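Local coordinates for conserved hypothetical protein (Pseudomonas aeruginosa, PDB 1YLL) that is of unknown function but, as a HutD family protein of the cupin clan, is possibly linked to histidine utilisation, at residues S56-A59 with G60-R63; M17-K20 with N21-S25. All blocks are in the same frame, centred on the assembly; numbering follows the deposited sequence.

How the contacts relate
Contact 2 comes first along the chain. The short strand 17-18 at the edge of a six-stranded antiparallel sheet turns back through residues 19-23 into strand 24-31, and contact 2 closes that hairpin. The chain then runs through strand 42-49 of the same sheet and through strand 53-55 of a four-stranded sheet. Contact 1 closes the loop that follows, where residues 56-61 lead back to the six-stranded sheet as strand 62-69. The two contacts lie in series and neither nest nor cross. The centres of contact 1 and contact 2 are about 17 Å apart, and their nearest atoms about 5 Å apart, without touching. Both belong to the HutD family region, in the cupin clan.

Contact 1 of 2, residues S56-A59 with G60-R63; sequences SGFA and GYQR
Phe58 and Tyr61 meet across a type II beta turn that delivers the chain into strand 62-69 of this cupin-clan protein. The tight part is the turn itself. Tyr61 N donates to Phe58 O at 3.1 Å, with an N-H...O angle of 159°. Gly60 holds the third position of the turn at positive phi. The Tyr61 ring lies beside the turn. Its CD1 packs on Phe58 CB at 3.9 Å, and the same edge faces Phe58 O. Tyr61 OH is bound outside the turn, to the backbone oxygen of Phe40. Gly60 N is also held from outside, by the carboxylate of Asp96.

The Phe58 ring reaches away from the turn to Arg63. Its CG stands anti to the carbonyl carbon (chi1 -84°), which takes the ring toward the arginine tip. The two side chains cross at about a right angle. Phe58 CE1 lies over one face of the guanidinium, and Arg63 NH1 is 3.7 Å from Phe58 CD1. The planes are 71° apart, so the groups do not stack flat. Arg63 NH2 is hydrogen-bonded to Asn112 OD1 of strand 108-115.

The looser part is at Ser56, an exposed residue. Ser56 O stays 3.9 Å from Arg63 NH1, and two waters bridge the two atoms. Each donates to Ser56 O and accepts from Arg63 NH1, and both lie at the edge of the Phe58 ring, in its plane. Water 1 lies in the guanidinium plane, 2.8 Å from Ser56 O and 2.9 Å from Arg63 NH1.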
ATOM      1  N   SER D  56     -37.286   2.535 -20.124  1.00 26.11           N
ATOM      2  CA  SER D  56     -37.061   2.206 -21.521  1.00 29.57           C
ATOM      3  C   SER D  56     -36.357   0.862 -21.588  1.00 28.09           C
ATOM      4  O   SER D  56     -35.601   0.492 -20.682  1.00 26.32           O
ATOM      5  CB  SER D  56     -36.189   3.282 -22.168  1.00 32.85           C
ATOM      6  OG  SER D  56     -36.844   4.544 -22.132  1.00 37.32           O
ATOM      7  N   GLY D  57     -36.578   0.141 -22.674  1.00 27.04           N
ATOM      8  CA  GLY D  57     -35.976  -1.171 -22.805  1.00 26.10           C
ATOM      9  C   GLY D  57     -34.550  -1.208 -23.299  1.00 24.77           C
ATOM     10  O   GLY D  57     -34.072  -0.316 -23.994  1.00 27.47           O
ATOM     11  N   PHE D  58     -33.874  -2.277 -22.922  1.00 22.90           N
ATOM     12  CA  PHE D  58     -32.498  -2.509 -23.347  1.00 19.97           C
ATOM     13  C   PHE D  58     -32.608  -3.933 -23.791  1.00 18.38           C
ATOM     14  O   PHE D  58     -32.206  -4.876 -23.110  1.00 17.81           O
ATOM     15  CB  PHE D  58     -31.532  -2.353 -22.173  1.00 16.96           C
ATOM     16  CG  PHE D  58     -31.123  -0.915 -21.913  1.00 17.36           C
ATOM     17  CD1 PHE D  58     -31.877  -0.093 -21.079  1.00 19.27           C
ATOM     18  CD2 PHE D  58     -29.973  -0.400 -22.489  1.00 17.53           C
ATOM     19  CE1 PHE D  58     -31.470   1.220 -20.824  1.00 18.65           C
ATOM     20  CE2 PHE D  58     -29.545   0.916 -22.250  1.00 19.18           C
ATOM     21  CZ  PHE D  58     -30.304   1.728 -21.405  1.00 21.97           C
ATOM     22  N   ALA D  59     -33.220  -4.090 -24.962  1.00 20.78           N
ATOM     23  CA  ALA D  59     -33.446  -5.397 -25.544  1.00 22.74           C
ATOM     24  C   ALA D  59     -32.198  -6.258 -25.604  1.00 21.24           C
ATOM     25  O   ALA D  59     -31.154  -5.823 -26.114  1.00 22.83           O
ATOM     26  CB  ALA D  59     -34.006  -5.231 -26.957  1.00 23.11           C
ATOM     27  N   GLY D  60     -32.328  -7.486 -25.109  1.00 21.64           N
ATOM     28  CA  GLY D  60     -31.230  -8.431 -25.142  1.00 20.61           C
ATOM     29  C   GLY D  60     -30.233  -8.349 -24.000  1.00 20.44           C
ATOM     30  O   GLY D  60     -29.383  -9.236 -23.849  1.00 19.50           O
ATOM     31  N   TYR D  61     -30.345  -7.302 -23.185  1.00 17.08           N
ATOM     32  CA  TYR D  61     -29.429  -7.108 -22.065  1.00 15.77           C
ATOM     33  C   TYR D  61     -29.981  -7.540 -20.728  1.00 13.86           C
ATOM     34  O   TYR D  61     -31.199  -7.549 -20.519  1.00 16.95           O
ATOM     35  CB  TYR D  61     -29.072  -5.630 -21.909  1.00 17.56           C
ATOM     36  CG  TYR D  61     -28.245  -5.041 -23.012  1.00 16.55           C
ATOM     37  CD1 TYR D  61     -28.850  -4.363 -24.073  1.00 16.67           C
ATOM     38  CD2 TYR D  61     -26.858  -5.123 -22.985  1.00 16.75           C
ATOM     39  CE1 TYR D  61     -28.075  -3.765 -25.083  1.00 18.36           C
ATOM     40  CE2 TYR D  61     -26.067  -4.535 -23.975  1.00 16.38           C
ATOM     41  CZ  TYR D  61     -26.674  -3.846 -25.023  1.00 18.26           C
ATOM     42  OH  TYR D  61     -25.906  -3.183 -25.952  1.00 19.16           O
ATOM     43  N   GLN D  62     -29.064  -7.914 -19.825  1.00 13.10           N
ATOM     44  CA  GLN D  62     -29.396  -8.256 -18.435  1.00 13.09           C
ATOM     45  C   GLN D  62     -29.137  -6.958 -17.652  1.00 11.40           C
ATOM     46  O   GLN D  62     -28.178  -6.264 -17.901  1.00 12.06           O
ATOM     47  CB  GLN D  62     -28.442  -9.327 -17.898  1.00 13.75           C
ATOM     48  CG  GLN D  62     -28.590  -9.585 -16.406  1.00 14.61           C
ATOM     49  CD  GLN D  62     -29.946 -10.151 -16.079  1.00 18.63           C
ATOM     50  OE1 GLN D  62     -30.688  -9.628 -15.237  1.00 15.70           O
ATOM     51  NE2 GLN D  62     -30.274 -11.242 -16.734  1.00 15.49           N
ATOM     52  N   ARG D  63     -30.004  -6.654 -16.713  1.00 11.81           N
ATOM     53  CA  ARG D  63     -29.826  -5.441 -15.911  1.00 11.56           C
ATOM     54  C   ARG D  63     -29.770  -5.789 -14.439  1.00 11.16           C
ATOM     55  O   ARG D  63     -30.417  -6.728 -13.967  1.00 10.42           O
ATOM     56  CB  ARG D  63     -31.001  -4.470 -16.140  1.00 12.46           C
ATOM     57  CG  ARG D  63     -31.161  -3.968 -17.585  1.00 11.07           C
ATOM     58  CD  ARG D  63     -32.126  -2.769 -17.659  1.00 13.12           C
ATOM     59  NE  ARG D  63     -31.671  -1.657 -16.813  1.00 14.63           N
ATOM     60  CZ  ARG D  63     -32.227  -0.447 -16.810  1.00 19.83           C
ATOM     61  NH1 ARG D  63     -33.257  -0.192 -17.604  1.00 18.64           N
ATOM     62  NH2 ARG D  63     -31.749   0.523 -16.022  1.00 18.96           N
TER
HETATM   63  O   HOH W   1     -34.751  -1.919 -19.455  1.00 18.97           O
HETATM   64  O   HOH W   2     -34.434   2.180 -18.789  1.00 27.23           O

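Contact 2 of 2, residues M17-K20 with N21-S25; sequences MPWK and NGAGS
Trp19 CG stands anti to the carbonyl carbon (chi1 -60°), and a chi2 of -11° turns the indole so that one face lies on the backbone of Gly24 and Ser25. Gly24 CA sits over the face of the six-membered ring, 3.7 Å from its centroid, in a CH-pi contact. Gly24 C and Ser25 N lie over the same indole, offset toward its rim. Gly24 N comes within 3.3 Å of Trp19 CE3, so the backbone lies directly against the indole. Trp19 NE1 bonds to Thr26 OG1, just beyond the segment.

The backbone makes a beta hairpin between strands 17-18 and 24-31. Pro18 and Ser25 are its antiparallel non-hydrogen-bonded pair, with their side chains on one face of the sheet. Next to this pair, Trp19 N donates to Gly24 O at 2.8 Å, and the N-H...O angle is nearly straight at 174°. Ser25 CA adds a CA-H...O contact with Met17 O at 3.3 Å; residue 17 is selenomethionine.

A type I turn from Trp19 to Gly22 reverses the chain. Gly22 N donates to Trp19 O from above the carbonyl plane, at 2.8 Å. Asn21 OD1 accepts from Ala23 N in an Asx turn, although its modelled position is less sure. The methyl of Ala23 touches the indole through Trp19 CE3 at 4.0 Å.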
HETATM    1  N   MSE D  17     -27.064  13.006 -19.183  1.00 17.60           N
HETATM    2  CA  MSE D  17     -27.989  13.041 -20.276  1.00 18.38           C
HETATM    3  C   MSE D  17     -29.447  12.951 -19.795  1.00 19.13           C
HETATM    4  O   MSE D  17     -29.907  11.929 -19.305  1.00 18.13           O
HETATM    5  CB  MSE D  17     -27.686  11.909 -21.275  1.00 22.80           C
HETATM    6  CG  MSE D  17     -28.731  11.770 -22.364  1.00 29.53           C
HETATM    7 SE   MSE D  17     -28.711  13.135 -23.758  0.77 41.88          SE
HETATM    8  CE  MSE D  17     -29.014  14.737 -22.791  1.00 38.55           C
ATOM      9  N   PRO D  18     -30.185  14.056 -19.911  1.00 18.36           N
ATOM     10  CA  PRO D  18     -31.593  14.068 -19.489  1.00 17.75           C
ATOM     11  C   PRO D  18     -32.435  13.081 -20.306  1.00 20.16           C
ATOM     12  O   PRO D  18     -32.231  12.909 -21.498  1.00 21.51           O
ATOM     13  CB  PRO D  18     -32.019  15.512 -19.754  1.00 19.43           C
ATOM     14  CG  PRO D  18     -30.751  16.299 -19.589  1.00 22.14           C
ATOM     15  CD  PRO D  18     -29.688  15.425 -20.177  1.00 19.87           C
ATOM     16  N   TRP D  19     -33.368  12.402 -19.663  1.00 22.38           N
ATOM     17  CA  TRP D  19     -34.231  11.486 -20.401  1.00 25.71           C
ATOM     18  C   TRP D  19     -35.229  12.320 -21.213  1.00 29.02           C
ATOM     19  O   TRP D  19     -35.749  13.314 -20.723  1.00 28.09           O
ATOM     20  CB  TRP D  19     -35.022  10.625 -19.445  1.00 24.24           C
ATOM     21  CG  TRP D  19     -34.226   9.773 -18.543  1.00 22.77           C
ATOM     22  CD1 TRP D  19     -32.885   9.511 -18.605  1.00 24.88           C
ATOM     23  CD2 TRP D  19     -34.737   9.025 -17.439  1.00 23.07           C
ATOM     24  NE1 TRP D  19     -32.535   8.638 -17.593  1.00 24.23           N
ATOM     25  CE2 TRP D  19     -33.652   8.325 -16.869  1.00 23.58           C
ATOM     26  CE3 TRP D  19     -36.014   8.877 -16.873  1.00 22.25           C
ATOM     27  CZ2 TRP D  19     -33.806   7.486 -15.755  1.00 23.62           C
ATOM     28  CZ3 TRP D  19     -36.164   8.046 -15.769  1.00 22.07           C
ATOM     29  CH2 TRP D  19     -35.063   7.361 -15.225  1.00 24.47           C
ATOM     30  N   LYS D  20     -35.509  11.896 -22.440  1.00 33.45           N
ATOM     31  CA  LYS D  20     -36.442  12.624 -23.301  1.00 37.00           C
ATOM     32  C   LYS D  20     -37.845  12.828 -22.717  1.00 38.73           C
ATOM     33  O   LYS D  20     -38.602  13.675 -23.195  1.00 38.64           O
ATOM     34  CB  LYS D  20     -36.537  11.916 -24.652  1.00 38.17           C
ATOM     35  CG  LYS D  20     -35.197  11.834 -25.363  1.00 40.25           C
ATOM     36  CD  LYS D  20     -35.242  10.928 -26.578  1.00 42.82           C
ATOM     37  CE  LYS D  20     -33.831  10.518 -27.008  1.00 43.73           C
ATOM     38  NZ  LYS D  20     -32.915  11.691 -27.209  1.00 43.31           N
ATOM     39  N   ASN D  21     -38.187  12.063 -21.680  1.00 38.17           N
ATOM     40  CA  ASN D  21     -39.501  12.171 -21.047  1.00 37.56           C
ATOM     41  C   ASN D  21     -39.470  13.073 -19.819  1.00 37.51           C
ATOM     42  O   ASN D  21     -40.497  13.298 -19.177  1.00 37.69           O
ATOM     43  CB  ASN D  21     -39.980  10.796 -20.628  1.00 38.87           C
ATOM     44  CG  ASN D  21     -39.020  10.141 -19.682  1.00 39.30           C
ATOM     45  OD1 ASN D  21     -38.803  10.629 -18.573  1.00 39.61           O
ATOM     46  ND2 ASN D  21     -38.416   9.043 -20.117  1.00 42.19           N
ATOM     47  N   GLY D  22     -38.283  13.562 -19.480  1.00 36.97           N
ATOM     48  CA  GLY D  22     -38.135  14.456 -18.343  1.00 35.18           C
ATOM     49  C   GLY D  22     -38.308  13.866 -16.954  1.00 34.31           C
ATOM     50  O   GLY D  22     -38.293  14.589 -15.956  1.00 35.41           O
ATOM     51  N   ALA D  23     -38.460  12.552 -16.875  1.00 32.17           N
ATOM     52  CA  ALA D  23     -38.652  11.924 -15.589  1.00 29.91           C
ATOM     53  C   ALA D  23     -37.318  11.621 -14.921  1.00 27.89           C
ATOM     54  O   ALA D  23     -37.290  11.127 -13.792  1.00 28.09           O
ATOM     55  CB  ALA D  23     -39.478  10.627 -15.756  1.00 31.33           C
ATOM     56  N   GLY D  24     -36.215  11.922 -15.611  1.00 26.15           N
ATOM     57  CA  GLY D  24     -34.907  11.646 -15.025  1.00 22.84           C
ATOM     58  C   GLY D  24     -33.704  11.921 -15.918  1.00 20.78           C
ATOM     59  O   GLY D  24     -33.803  12.579 -16.950  1.00 19.63           O
ATOM     60  N   SER D  25     -32.547  11.412 -15.519  1.00 18.63           N
ATOM     61  CA  SER D  25     -31.354  11.627 -16.323  1.00 18.40           C
ATOM     62  C   SER D  25     -30.380  10.508 -16.023  1.00 18.57           C
ATOM     63  O   SER D  25     -30.498   9.829 -15.011  1.00 19.60           O
ATOM     64  CB  SER D  25     -30.714  12.974 -15.984  1.00 18.07           C
ATOM     65  OG  SER D  25     -30.379  13.039 -14.614  1.00 24.66           O
TER